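Transcriptional regulator (Vibrio virus VP882, PDB 7DWM) probably binds DNA to regulate transcription, through a LuxR-type helix-turn-helix region, and holds the small molecule 3,5-dimethylpyrazin-2-ol in its PAS domain. Local coordinates at residues Cys65-Phe70 with His94-Gly99. Sequence-based numbering, arbitrary orientation.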
loop_
_atom_site.group_PDB
_atom_site.type_symbol
_atom_site.label_atom_id
_atom_site.label_comp_id
_atom_site.label_asym_id
_atom_site.label_seq_id
_atom_site.Cartn_x
_atom_site.Cartn_y
_atom_site.Cartn_z
ATOM N N CYS A 65 27.355 -1.535 4.244
ATOM C CA CYS A 65 26.045 -1.179 4.789
ATOM C C CYS A 65 25.523 -2.294 5.669
ATOM O O CYS A 65 25.835 -3.467 5.460
ATOM C CB CYS A 65 25.012 -0.863 3.694
ATOM S SG CYS A 65 23.480 -0.211 4.391
ATOM N N GLU A 66 24.709 -1.902 6.647
ATOM C CA GLU A 66 24.256 -2.809 7.692
ATOM C C GLU A 66 23.257 -3.827 7.166
ATOM O O GLU A 66 23.032 -4.852 7.825
ATOM C CB GLU A 66 23.629 -2.014 8.843
ATOM C CG GLU A 66 24.523 -0.922 9.406
ATOM C CD GLU A 66 25.114 -1.278 10.754
ATOM O OE1 GLU A 66 25.712 -0.382 11.387
ATOM O OE2 GLU A 66 24.985 -2.449 11.179
ATOM N N THR A 67 22.646 -3.545 6.006
ATOM C CA THR A 67 21.773 -4.503 5.344
ATOM C C THR A 67 22.353 -5.904 5.356
ATOM O O THR A 67 21.609 -6.878 5.510
ATOM C CB THR A 67 21.519 -4.057 3.902
ATOM O OG1 THR A 67 22.707 -3.489 3.351
ATOM C CG2 THR A 67 20.410 -3.015 3.859
ATOM N N ALA A 68 23.675 -6.027 5.225
ATOM C CA ALA A 68 24.306 -7.336 5.100
ATOM C C ALA A 68 23.980 -8.257 6.271
ATOM O O ALA A 68 23.947 -9.484 6.103
ATOM C CB ALA A 68 25.824 -7.180 4.965
ATOM N N ALA A 69 23.736 -7.697 7.459
ATOM C CA ALA A 69 23.437 -8.548 8.605
ATOM C C ALA A 69 22.164 -9.358 8.406
ATOM O O ALA A 69 22.024 -10.430 9.008
ATOM C CB ALA A 69 23.325 -7.705 9.877
ATOM N N PHE A 70 21.245 -8.882 7.568
ATOM C CA PHE A 70 20.034 -9.616 7.233
ATOM C C PHE A 70 20.097 -10.228 5.843
ATOM O O PHE A 70 19.075 -10.712 5.343
ATOM C CB PHE A 70 18.815 -8.701 7.351
ATOM C CG PHE A 70 18.411 -8.422 8.763
ATOM C CD1 PHE A 70 17.425 -9.176 9.374
ATOM C CD2 PHE A 70 19.026 -7.415 9.487
ATOM C CE1 PHE A 70 17.052 -8.925 10.678
ATOM C CE2 PHE A 70 18.658 -7.161 10.792
ATOM C CZ PHE A 70 17.671 -7.917 11.388
ATOM N N HIS A 94 15.859 -0.212 7.937
ATOM C CA HIS A 94 17.298 -0.423 8.011
ATOM C C HIS A 94 18.025 0.901 8.148
ATOM O O HIS A 94 17.551 1.927 7.645
ATOM C CB HIS A 94 17.823 -1.155 6.767
ATOM C CG HIS A 94 17.445 -2.599 6.707
ATOM N ND1 HIS A 94 18.067 -3.566 7.464
ATOM C CD2 HIS A 94 16.510 -3.242 5.971
ATOM C CE1 HIS A 94 17.528 -4.743 7.204
ATOM N NE2 HIS A 94 16.582 -4.575 6.299
ATOM N N PRO A 95 19.186 0.910 8.806
ATOM C CA PRO A 95 20.101 2.064 8.745
ATOM C C PRO A 95 20.874 2.072 7.428
ATOM O O PRO A 95 22.036 1.679 7.327
ATOM C CB PRO A 95 21.009 1.834 9.955
ATOM C CG PRO A 95 21.069 0.350 10.081
ATOM C CD PRO A 95 19.712 -0.167 9.664
ATOM N N TYR A 96 20.199 2.531 6.377
ATOM C CA TYR A 96 20.801 2.582 5.059
ATOM C C TYR A 96 21.919 3.626 5.032
ATOM O O TYR A 96 22.118 4.393 5.980
ATOM C CB TYR A 96 19.737 2.883 4.003
ATOM C CG TYR A 96 18.649 1.829 3.921
ATOM C CD1 TYR A 96 18.926 0.549 3.460
ATOM C CD2 TYR A 96 17.346 2.115 4.310
ATOM C CE1 TYR A 96 17.937 -0.416 3.385
ATOM C CE2 TYR A 96 16.352 1.157 4.241
ATOM C CZ TYR A 96 16.653 -0.105 3.777
ATOM O OH TYR A 96 15.667 -1.061 3.708
ATOM N N ALA A 97 22.643 3.657 3.911
ATOM C CA ALA A 97 23.863 4.450 3.789
ATOM C C ALA A 97 23.670 5.928 4.109
ATOM O O ALA A 97 24.669 6.630 4.306
ATOM C CB ALA A 97 24.434 4.303 2.378
ATOM N N ASN A 98 22.437 6.422 4.169
ATOM C CA ASN A 98 22.183 7.817 4.513
ATOM C C ASN A 98 21.115 7.928 5.592
ATOM O O ASN A 98 20.209 8.766 5.512
ATOM C CB ASN A 98 21.800 8.632 3.281
ATOM C CG ASN A 98 22.274 10.072 3.372
ATOM O OD1 ASN A 98 22.127 10.719 4.409
ATOM N ND2 ASN A 98 22.853 10.578 2.288
ATOM N N GLY A 99 21.201 7.088 6.613
ATOM C CA GLY A 99 20.305 7.148 7.749
ATOM C C GLY A 99 19.299 6.009 7.753
ATOM O O GLY A 99 19.222 5.194 6.835
#
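H94, on the strand 88-96, meets the 3-10 turn 66-69 and the N-cap residue F70 through successive parts of its side chain. Its CB lies over one face of the Y96 ring, 3.3 Å above the plane and offset toward the rim. T67 CG2 lies 4.1 Å from H94 CG, over one face of the imidazole and offset toward its rim. Further out, H94 CE1 comes within 3.8 Å of F70 CD2; ring centroids 5.6 Å apart and planes at 71° define an offset edge-to-face pair, the histidine edge turned to the phenylalanine face. Beyond the two segments the nitrogens are held by hydrogen bonds, ND1 to Q232 and NE2 to D92, which should limit rotation of the ring.

T67 CG2 also reaches Y96 CE1 at 3.6 Å, and this methyl therefore bridges two aromatic rings. Both T67 and Y96 touch the bound 3,5-dimethylpyrazin-2-ol, and Y96 OH bonds to the D92 carbonyl. Towards the exposed side, E66 CB packs on P95 CG at 3.7 Å, the side chains crossing at about a right angle. A chi1 of -172°, anti to the backbone N, sets C65 SG against the strand backbone, 3.8 Å from P95 O and close to Y96 CA.

With only van der Waals and ring contacts between turn and strand, their mutual placement probably depends on shape, while D92 and Q232 supply the directional bonds that orient H94 and, through D92, Y96 at the PAS-fold ligand pocket.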